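Local coordinates for protein multi-copper Oxidase CueO (Ochrobactrum, PDB 6EVG) that oxidises lignin model compounds and lignosulfonate as a laccase-like multicopper oxidase, probably passing the electrons taken from its substrates through copper to dioxygen, at residues A[173-178]-A[203-208]; A[221-226]-A[269-274]; A[432-437]-A[488-493]. All coordinates share one frame; numbering follows the deposited sequence.

Contact 1 of 3, residues A[173-178]-A[203-208]; sequences LVLQDR and LIVNGI
Val174 and Asn206 hold one end of an antiparallel strand pair, with Asn206 gripping Val174 twice. Its backbone N donates to Val174 O (3.0 Å), and its side-chain OD1 accepts from Val174 N at 2.8 Å with an N-H...O angle of 162°, doing the work of a strand carbonyl just past the strand end. ND2 of the same amide goes to Pro24 O and Pro172 O. Further along, Gln176 and Ile204 exchange two backbone bonds of 3.0 Å, Gln176 N to Ile204 O and Ile204 N to Gln176 O. One water donates to Val174 O and Gln176 OE1 and accepts from Gly207 N, and Tyr63 also bonds that OE1.

The apolar contacts fall on two faces. Leu175 CD2 meets Val205 CG2 (4.0 Å), the two side chains running alongside. On the other face, CG1 of Ile204, placed between backbone N and carbonyl carbon (chi1 56°), carries CD1 across to Arg178 CG (3.8 Å). Lacking the amide, an alanine in place of Asn206 would probably leave Val174 N without its acceptor and Pro24 O and Pro172 O without the ND2 donor.

Asn206-Gly207 forms the centre of a type I' turn, typical of a tight two-residue beta hairpin, here at the margin of a cupredoxin-like sheet.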
loop_
_atom_site.group_PDB
_atom_site.type_symbol
_atom_site.label_atom_id
_atom_site.label_comp_id
_atom_site.label_asym_id
_atom_site.label_seq_id
_atom_site.Cartn_x
_atom_site.Cartn_y
_atom_site.Cartn_z
ATOM N N LEU A 173 0.080 1.770 11.260
ATOM C CA LEU A 173 1.545 1.763 11.197
ATOM C C LEU A 173 1.953 1.799 9.733
ATOM O O LEU A 173 1.765 0.817 9.001
ATOM C CB LEU A 173 2.152 0.505 11.830
ATOM C CG LEU A 173 1.757 0.243 13.305
ATOM C CD1 LEU A 173 2.409 -1.104 13.744
ATOM C CD2 LEU A 173 2.149 1.373 14.237
ATOM N N VAL A 174 2.567 2.898 9.321
ATOM C CA VAL A 174 3.070 3.050 7.957
ATOM C C VAL A 174 4.587 2.837 8.019
ATOM O O VAL A 174 5.338 3.664 8.573
ATOM C CB VAL A 174 2.735 4.454 7.372
ATOM C CG1 VAL A 174 3.294 4.547 5.968
ATOM C CG2 VAL A 174 1.239 4.700 7.438
ATOM N N LEU A 175 5.007 1.715 7.439
ATOM C CA LEU A 175 6.408 1.293 7.473
ATOM C C LEU A 175 7.125 1.838 6.232
ATOM O O LEU A 175 6.652 1.585 5.101
ATOM C CB LEU A 175 6.509 -0.227 7.484
ATOM C CG LEU A 175 5.671 -0.988 8.509
ATOM C CD1 LEU A 175 5.903 -2.491 8.415
ATOM C CD2 LEU A 175 5.920 -0.512 9.954
ATOM N N GLN A 176 8.240 2.539 6.428
ATOM C CA GLN A 176 9.009 3.093 5.316
ATOM C C GLN A 176 10.497 3.024 5.644
ATOM O O GLN A 176 10.908 2.622 6.741
ATOM C CB GLN A 176 8.583 4.516 4.965
ATOM C CG GLN A 176 7.150 4.628 4.522
ATOM C CD GLN A 176 6.692 6.047 4.369
ATOM O OE1 GLN A 176 6.790 6.862 5.322
ATOM N NE2 GLN A 176 6.170 6.375 3.172
ATOM N N ASP A 177 11.329 3.399 4.685
ATOM C CA ASP A 177 12.748 3.530 4.874
ATOM C C ASP A 177 13.290 4.794 4.240
ATOM O O ASP A 177 12.633 5.414 3.397
ATOM C CB ASP A 177 13.534 2.288 4.423
ATOM C CG ASP A 177 13.513 1.945 2.952
ATOM O OD1 ASP A 177 12.637 2.450 2.235
ATOM O OD2 ASP A 177 14.394 1.116 2.510
ATOM N N ARG A 178 14.451 5.224 4.689
ATOM C CA ARG A 178 15.049 6.468 4.281
ATOM C C ARG A 178 16.568 6.301 4.114
ATOM O O ARG A 178 17.258 5.791 4.993
ATOM C CB ARG A 178 14.887 7.538 5.371
ATOM C CG ARG A 178 13.460 7.950 5.660
ATOM C CD ARG A 178 12.795 8.674 4.479
ATOM N NE ARG A 178 13.508 9.881 4.160
ATOM C CZ ARG A 178 12.983 10.858 3.419
ATOM N NH1 ARG A 178 11.809 10.721 2.884
ATOM N NH2 ARG A 178 13.672 11.998 3.261
ATOM N N LEU A 203 15.109 3.039 9.113
ATOM C CA LEU A 203 13.701 2.608 9.068
ATOM C C LEU A 203 12.853 3.575 9.851
ATOM O O LEU A 203 13.302 4.065 10.887
ATOM C CB LEU A 203 13.570 1.205 9.615
ATOM C CG LEU A 203 14.477 0.130 9.016
ATOM C CD1 LEU A 203 14.095 -1.248 9.547
ATOM C CD2 LEU A 203 14.355 0.105 7.465
ATOM N N ILE A 204 11.653 3.814 9.351
ATOM C CA ILE A 204 10.724 4.744 10.013
ATOM C C ILE A 204 9.330 4.129 10.104
ATOM O O ILE A 204 8.938 3.304 9.277
ATOM C CB ILE A 204 10.698 6.115 9.307
ATOM C CG1 ILE A 204 10.339 5.986 7.825
ATOM C CG2 ILE A 204 12.034 6.818 9.509
ATOM C CD1 ILE A 204 10.042 7.312 7.147
ATOM N N VAL A 205 8.603 4.566 11.139
ATOM C CA VAL A 205 7.185 4.227 11.315
ATOM C C VAL A 205 6.441 5.517 11.554
ATOM O O VAL A 205 6.787 6.315 12.419
ATOM C CB VAL A 205 6.948 3.214 12.446
ATOM C CG1 VAL A 205 5.480 2.805 12.506
ATOM C CG2 VAL A 205 7.870 1.990 12.315
ATOM N N ASN A 206 5.406 5.744 10.721
ATOM C CA ASN A 206 4.642 6.992 10.795
ATOM C C ASN A 206 5.545 8.207 10.802
ATOM O O ASN A 206 5.267 9.205 11.457
ATOM C CB ASN A 206 3.639 6.997 11.971
ATOM C CG ASN A 206 2.570 5.942 11.821
ATOM O OD1 ASN A 206 2.504 5.234 10.802
ATOM N ND2 ASN A 206 1.699 5.824 12.837
ATOM N N GLY A 207 6.591 8.154 9.971
ATOM C CA GLY A 207 7.454 9.287 9.771
ATOM C C GLY A 207 8.573 9.503 10.742
ATOM O O GLY A 207 9.301 10.515 10.607
ATOM N N ILE A 208 8.846 8.666 11.694
ATOM C CA ILE A 208 9.860 8.819 12.779
ATOM C C ILE A 208 10.679 7.539 12.906
ATOM O O ILE A 208 10.166 6.417 12.764
ATOM C CB ILE A 208 9.057 8.993 14.271
ATOM C CG1 ILE A 208 8.114 10.167 14.212
ATOM C CG2 ILE A 208 9.995 8.974 15.422
ATOM C CD1 ILE A 208 8.811 11.383 13.912
HETATM O O HOH W 1 6.814 6.083 7.964
#

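Contact 2 of 3, residues A[221-226]-A[269-274]; sequences RLRILN and RYEVLV
Glu271 lies alongside Arg223, its aliphatic stem against that of the arginine, and brings its carboxylate to the guanidinium of Arg221. Arg221 takes hold from the side: NE and NH2 both donate to the single oxygen Glu271 OE1, each at 2.8 Å, with carboxylate and guanidinium only 11° from coplanar. NH2 uses the syn lone pair of that oxygen, whereas NE meets it nearly along the C-O bond. The Arg221 chain stands fully extended, CG anti to the backbone N (chi1 -180°), which carries its head out to this level.

Arg223 joins differently. Its NH1 is 3.3 Å from Glu271 OE1, but the oxygen sits over the guanidinium face, so the attraction is one of charge alone. The two guanidinium groups are layered, Arg223 NH2 lying over the centre of the Arg221 plane. The carboxylate, together with Asp157 for Arg221 and Asp170 for Arg223, probably offsets this gathering of positive charge and fixes both heads in place.

Beneath run four backbone hydrogen bonds, two for the pair Leu222 and Val272 and two for Ile224 and Tyr270. These residues face the opposite way, where Val272 CG2 touches Leu222 CB (3.8 Å) and Ile224 CD1 (4.0 Å).

Both strands are internal to the sheet: 219-226 is also bonded to strand 170-178, and 269-275 borders strand 243-248. Strand 262-264 covers Tyr270 and Val272, while Phe127 and Trp129 of strand 126-131 pack on the charged face.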
loop_
_atom_site.group_PDB
_atom_site.type_symbol
_atom_site.label_atom_id
_atom_site.label_comp_id
_atom_site.label_asym_id
_atom_site.label_seq_id
_atom_site.Cartn_x
_atom_site.Cartn_y
_atom_site.Cartn_z
ATOM N N ARG A 221 -5.420 -3.723 17.706
ATOM C CA ARG A 221 -5.436 -3.834 16.243
ATOM C C ARG A 221 -4.391 -2.905 15.657
ATOM O O ARG A 221 -4.418 -1.693 15.943
ATOM C CB ARG A 221 -6.827 -3.477 15.774
ATOM C CG ARG A 221 -7.137 -3.507 14.321
ATOM C CD ARG A 221 -8.653 -3.063 14.183
ATOM N NE ARG A 221 -9.174 -3.261 12.858
ATOM C CZ ARG A 221 -10.468 -3.021 12.609
ATOM N NH1 ARG A 221 -11.269 -2.619 13.619
ATOM N NH2 ARG A 221 -10.926 -3.193 11.388
ATOM N N LEU A 222 -3.500 -3.470 14.844
ATOM C CA LEU A 222 -2.486 -2.686 14.121
ATOM C C LEU A 222 -2.834 -2.804 12.654
ATOM O O LEU A 222 -2.943 -3.890 12.089
ATOM C CB LEU A 222 -1.081 -3.269 14.376
ATOM C CG LEU A 222 -0.674 -3.384 15.860
ATOM C CD1 LEU A 222 0.672 -4.102 15.987
ATOM C CD2 LEU A 222 -0.610 -2.025 16.523
ATOM N N ARG A 223 -3.011 -1.635 12.007
ATOM C CA ARG A 223 -3.346 -1.562 10.591
ATOM C C ARG A 223 -2.047 -1.186 9.887
ATOM O O ARG A 223 -1.593 -0.038 9.957
ATOM C CB ARG A 223 -4.453 -0.578 10.331
ATOM C CG ARG A 223 -5.733 -0.874 11.101
ATOM C CD ARG A 223 -6.911 -0.177 10.529
ATOM N NE ARG A 223 -8.063 -0.140 11.389
ATOM C CZ ARG A 223 -9.330 -0.161 10.966
ATOM N NH1 ARG A 223 -9.617 -0.537 9.718
ATOM N NH2 ARG A 223 -10.258 0.201 11.790
ATOM N N ILE A 224 -1.391 -2.183 9.253
ATOM C CA ILE A 224 -0.017 -2.050 8.779
ATOM C C ILE A 224 -0.033 -1.866 7.245
ATOM O O ILE A 224 -0.604 -2.655 6.526
ATOM C CB ILE A 224 0.827 -3.270 9.139
ATOM C CG1 ILE A 224 0.739 -3.558 10.678
ATOM C CG2 ILE A 224 2.278 -3.022 8.719
ATOM C CD1 ILE A 224 1.494 -4.817 11.111
ATOM N N LEU A 225 0.631 -0.789 6.822
ATOM C CA LEU A 225 0.850 -0.485 5.399
ATOM C C LEU A 225 2.378 -0.437 5.159
ATOM O O LEU A 225 3.111 0.209 5.912
ATOM C CB LEU A 225 0.266 0.894 5.065
ATOM C CG LEU A 225 0.716 1.491 3.716
ATOM C CD1 LEU A 225 0.211 0.739 2.503
ATOM C CD2 LEU A 225 0.246 2.941 3.655
ATOM N N ASN A 226 2.838 -1.086 4.062
ATOM C CA ASN A 226 4.191 -0.819 3.577
ATOM C C ASN A 226 4.115 0.323 2.564
ATOM O O ASN A 226 3.575 0.151 1.474
ATOM C CB ASN A 226 4.786 -2.083 2.951
ATOM C CG ASN A 226 6.158 -1.822 2.405
ATOM O OD1 ASN A 226 6.589 -0.707 2.207
ATOM N ND2 ASN A 226 6.904 -2.934 2.161
ATOM N N ARG A 269 -1.468 -4.068 2.516
ATOM C CA ARG A 269 -1.938 -3.778 3.875
ATOM C C ARG A 269 -2.309 -5.073 4.559
ATOM O O ARG A 269 -2.910 -5.959 3.954
ATOM C CB ARG A 269 -3.189 -2.857 3.901
ATOM C CG ARG A 269 -2.950 -1.426 3.428
ATOM C CD ARG A 269 -2.999 -1.245 1.919
ATOM N NE ARG A 269 -4.355 -1.398 1.423
ATOM C CZ ARG A 269 -4.665 -1.751 0.185
ATOM N NH1 ARG A 269 -3.716 -2.048 -0.717
ATOM N NH2 ARG A 269 -5.950 -1.798 -0.181
ATOM N N TYR A 270 -2.034 -5.148 5.871
ATOM C CA TYR A 270 -2.562 -6.219 6.704
ATOM C C TYR A 270 -3.029 -5.593 8.027
ATOM O O TYR A 270 -2.319 -4.771 8.624
ATOM C CB TYR A 270 -1.514 -7.283 7.015
ATOM C CG TYR A 270 -1.143 -8.112 5.800
ATOM C CD1 TYR A 270 -1.899 -9.211 5.442
ATOM C CD2 TYR A 270 -0.088 -7.765 4.983
ATOM C CE1 TYR A 270 -1.566 -9.969 4.313
ATOM C CE2 TYR A 270 0.255 -8.512 3.867
ATOM C CZ TYR A 270 -0.504 -9.596 3.545
ATOM O OH TYR A 270 -0.228 -10.346 2.384
ATOM N N GLU A 271 -4.193 -6.050 8.484
ATOM C CA GLU A 271 -4.663 -5.693 9.843
ATOM C C GLU A 271 -4.433 -6.910 10.740
ATOM O O GLU A 271 -4.839 -8.035 10.373
ATOM C CB GLU A 271 -6.124 -5.312 9.842
ATOM C CG GLU A 271 -6.503 -4.177 8.895
ATOM C CD GLU A 271 -7.931 -3.743 9.010
ATOM O OE1 GLU A 271 -8.427 -3.585 10.128
ATOM O OE2 GLU A 271 -8.582 -3.605 7.969
ATOM N N VAL A 272 -3.750 -6.675 11.856
ATOM C CA VAL A 272 -3.400 -7.759 12.772
ATOM C C VAL A 272 -3.827 -7.398 14.169
ATOM O O VAL A 272 -3.897 -6.236 14.575
ATOM C CB VAL A 272 -1.908 -8.043 12.725
ATOM C CG1 VAL A 272 -1.468 -8.413 11.318
ATOM C CG2 VAL A 272 -1.061 -6.968 13.337
ATOM N N LEU A 273 -4.144 -8.435 14.948
ATOM C CA LEU A 273 -4.413 -8.264 16.386
ATOM C C LEU A 273 -3.251 -8.853 17.159
ATOM O O LEU A 273 -2.831 -9.977 16.903
ATOM C CB LEU A 273 -5.716 -8.955 16.779
ATOM C CG LEU A 273 -6.969 -8.580 16.047
ATOM C CD1 LEU A 273 -8.205 -9.222 16.602
ATOM C CD2 LEU A 273 -7.207 -7.154 15.856
ATOM N N VAL A 274 -2.817 -8.101 18.171
ATOM C CA VAL A 274 -1.733 -8.498 19.052
ATOM C C VAL A 274 -2.248 -8.383 20.482
ATOM O O VAL A 274 -2.857 -7.404 20.845
ATOM C CB VAL A 274 -0.467 -7.631 18.835
ATOM C CG1 VAL A 274 0.625 -7.995 19.846
ATOM C CG2 VAL A 274 0.032 -7.752 17.417
#

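Contact 3 of 3, residues A[432-437]-A[488-493]; sequences MPHPFH and FHCHVL. With CU (copper (II) ion), chain B.
His434 and Cys490 meet at a copper ion in a metal-linked antiparallel strand pair of a cupredoxin-like domain, with strands 434-438 and 486-490 side by side in one sheet. This is the mononuclear type 1 copper site of a multicopper oxidase. His434 ND1 binds the copper at 2.0 Å and Cys490 SG at 2.2 Å; His495, from the helix that follows, supplies a third ligand. The sulfur approaches the edge of the His434 imidazole in its plane, 3.6 Å from ND1. Glu339 is hydrogen-bonded to NE2 at the far side of the ring, a second-shell contact that probably fixes its rotation.

Backbone bonds set the register. His437 N donates to His489 O (2.9 Å) and His489 N to His437 O (3.0 Å), while His491 N reaches Pro435 O at 2.8 Å. The Pro435 ring packs beside Cys490 and Val492, its CD against Val492 CG2 (3.7 Å).

His437, His489 and His491 form an aromatic cluster. NE2 of His489 lies at the edge of the His437 ring near its plane, the two side chains running alongside, and His437 CB lies at the edge of the His491 ring. In this family the histidines on either side of the cysteine ordinarily serve a trinuclear copper centre; in this structure His437 ND1 is hydrogen-bonded to Asp462 O and its NE2 to His91 NE2, and His489 NE2 to His439 NE2. His489 ND1 bonds Cys490 O, which probably holds that ring's rotation.

Cys490 SG lies anti to its backbone N (chi1 -179°), reaching the copper while also accepting a nearly straight bond from Val492 N, 3.3 Å away at an N-H...S angle of 163°.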
loop_
_atom_site.group_PDB
_atom_site.type_symbol
_atom_site.label_atom_id
_atom_site.label_comp_id
_atom_site.label_asym_id
_atom_site.label_seq_id
_atom_site.Cartn_x
_atom_site.Cartn_y
_atom_site.Cartn_z
ATOM N N MET A 432 14.507 -11.112 -9.040
ATOM C CA MET A 432 14.069 -10.644 -7.694
ATOM C C MET A 432 12.559 -10.732 -7.611
ATOM O O MET A 432 11.895 -10.828 -8.651
ATOM C CB MET A 432 14.558 -9.237 -7.390
ATOM C CG MET A 432 13.936 -8.140 -8.272
ATOM S SD MET A 432 14.500 -6.472 -7.873
ATOM C CE MET A 432 13.544 -6.022 -6.446
ATOM N N PRO A 433 11.994 -10.672 -6.402
ATOM C CA PRO A 433 10.542 -10.619 -6.264
ATOM C C PRO A 433 9.996 -9.233 -6.659
ATOM O O PRO A 433 10.745 -8.254 -6.580
ATOM C CB PRO A 433 10.327 -10.851 -4.781
ATOM C CG PRO A 433 11.625 -10.969 -4.127
ATOM C CD PRO A 433 12.675 -10.692 -5.101
ATOM N N HIS A 434 8.731 -9.214 -7.064
ATOM C CA HIS A 434 8.084 -7.934 -7.444
ATOM C C HIS A 434 6.701 -7.877 -6.875
ATOM O O HIS A 434 5.932 -8.829 -7.008
ATOM C CB HIS A 434 7.981 -7.781 -8.978
ATOM C CG HIS A 434 9.304 -7.748 -9.682
ATOM N ND1 HIS A 434 9.939 -6.579 -10.070
ATOM C CD2 HIS A 434 10.131 -8.772 -10.059
ATOM C CE1 HIS A 434 11.085 -6.891 -10.632
ATOM N NE2 HIS A 434 11.238 -8.200 -10.625
ATOM N N PRO A 435 6.311 -6.733 -6.259
ATOM C CA PRO A 435 4.896 -6.561 -5.815
ATOM C C PRO A 435 4.010 -6.124 -6.985
ATOM O O PRO A 435 4.121 -5.067 -7.514
ATOM C CB PRO A 435 5.047 -5.489 -4.756
ATOM C CG PRO A 435 6.222 -4.658 -5.191
ATOM C CD PRO A 435 7.181 -5.636 -5.870
ATOM N N PHE A 436 3.063 -6.968 -7.333
ATOM C CA PHE A 436 2.054 -6.678 -8.341
ATOM C C PHE A 436 0.933 -5.842 -7.748
ATOM O O PHE A 436 0.383 -6.234 -6.729
ATOM C CB PHE A 436 1.472 -8.005 -8.823
ATOM C CG PHE A 436 0.317 -7.878 -9.769
ATOM C CD1 PHE A 436 0.544 -7.615 -11.113
ATOM C CD2 PHE A 436 -0.982 -8.056 -9.375
ATOM C CE1 PHE A 436 -0.535 -7.543 -11.986
ATOM C CE2 PHE A 436 -2.036 -7.979 -10.219
ATOM C CZ PHE A 436 -1.808 -7.683 -11.567
ATOM N N HIS A 437 0.514 -4.773 -8.441
ATOM C CA HIS A 437 -0.692 -4.041 -8.062
ATOM C C HIS A 437 -1.526 -3.782 -9.301
ATOM O O HIS A 437 -1.000 -3.394 -10.351
ATOM C CB HIS A 437 -0.347 -2.693 -7.353
ATOM C CG HIS A 437 -1.529 -1.790 -7.086
ATOM N ND1 HIS A 437 -2.679 -2.250 -6.443
ATOM C CD2 HIS A 437 -1.736 -0.471 -7.325
ATOM C CE1 HIS A 437 -3.543 -1.221 -6.354
ATOM N NE2 HIS A 437 -2.990 -0.143 -6.856
ATOM N N PHE A 488 -1.901 -1.626 -14.330
ATOM C CA PHE A 488 -1.307 -2.668 -13.506
ATOM C C PHE A 488 0.183 -2.551 -13.621
ATOM O O PHE A 488 0.709 -2.209 -14.692
ATOM C CB PHE A 488 -1.881 -4.049 -13.816
ATOM C CG PHE A 488 -1.666 -4.546 -15.224
ATOM C CD1 PHE A 488 -2.527 -4.172 -16.226
ATOM C CD2 PHE A 488 -0.684 -5.482 -15.565
ATOM C CE1 PHE A 488 -2.418 -4.701 -17.541
ATOM C CE2 PHE A 488 -0.563 -5.988 -16.857
ATOM C CZ PHE A 488 -1.441 -5.596 -17.842
ATOM N N HIS A 489 0.912 -2.866 -12.540
ATOM C CA HIS A 489 2.319 -2.532 -12.509
ATOM C C HIS A 489 3.008 -3.205 -11.333
ATOM O O HIS A 489 2.369 -3.676 -10.411
ATOM C CB HIS A 489 2.524 -0.986 -12.458
ATOM C CG HIS A 489 1.830 -0.308 -11.319
ATOM N ND1 HIS A 489 2.459 -0.063 -10.123
ATOM C CD2 HIS A 489 0.587 0.200 -11.190
ATOM C CE1 HIS A 489 1.605 0.572 -9.317
ATOM N NE2 HIS A 489 0.444 0.702 -9.924
ATOM N N CYS A 490 4.334 -3.091 -11.357
ATOM C CA CYS A 490 5.151 -3.367 -10.184
ATOM C C CYS A 490 5.049 -2.170 -9.262
ATOM O O CYS A 490 5.085 -1.020 -9.699
ATOM C CB CYS A 490 6.577 -3.637 -10.575
ATOM S SG CYS A 490 7.604 -4.022 -9.142
ATOM N N HIS A 491 4.960 -2.441 -7.951
ATOM C CA HIS A 491 4.929 -1.425 -6.921
ATOM C C HIS A 491 6.301 -1.089 -6.299
ATOM O O HIS A 491 6.337 -0.312 -5.349
ATOM C CB HIS A 491 3.854 -1.731 -5.842
ATOM C CG HIS A 491 3.100 -0.538 -5.346
ATOM N ND1 HIS A 491 3.615 0.444 -4.550
ATOM C CD2 HIS A 491 1.817 -0.157 -5.628
ATOM C CE1 HIS A 491 2.658 1.393 -4.366
ATOM N NE2 HIS A 491 1.556 1.030 -4.992
ATOM N N VAL A 492 7.398 -1.624 -6.887
ATOM C CA VAL A 492 8.709 -1.029 -6.683
ATOM C C VAL A 492 8.722 0.222 -7.551
ATOM O O VAL A 492 8.634 0.129 -8.754
ATOM C CB VAL A 492 9.855 -2.016 -7.048
ATOM C CG1 VAL A 492 11.187 -1.315 -7.074
ATOM C CG2 VAL A 492 9.887 -3.137 -6.047
ATOM N N LEU A 493 8.742 1.375 -6.906
ATOM C CA LEU A 493 8.400 2.594 -7.643
ATOM C C LEU A 493 9.424 2.907 -8.722
ATOM O O LEU A 493 9.065 3.474 -9.787
ATOM C CB LEU A 493 8.224 3.752 -6.678
ATOM C CG LEU A 493 7.136 3.535 -5.625
ATOM C CD1 LEU A 493 6.989 4.805 -4.796
ATOM C CD2 LEU A 493 5.815 3.159 -6.268
HETATM CU CU CU B . 9.549 -4.641 -9.833
#

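From the N terminus, the chain first closes contact 1, where the segment 203-208 returns to strand 170-178 after a short excursion that includes helix 191-196. Contact 2 opens only after that and closes a longer, strand-rich loop between 221-226 and 269-274. Contact 3 follows, closing the loop between 432-437 and 488-493, so the three run in series and none nests or crosses. Contacts 1 and 2 share one sheet: strands 170-178 and 219-226 are neighbours, and Leu173 N lies 2.8 Å from Arg223 O, a probable hydrogen bond. Contact 3 belongs to a separate copper-bearing sheet, its centre about 21 Å from that of contact 2.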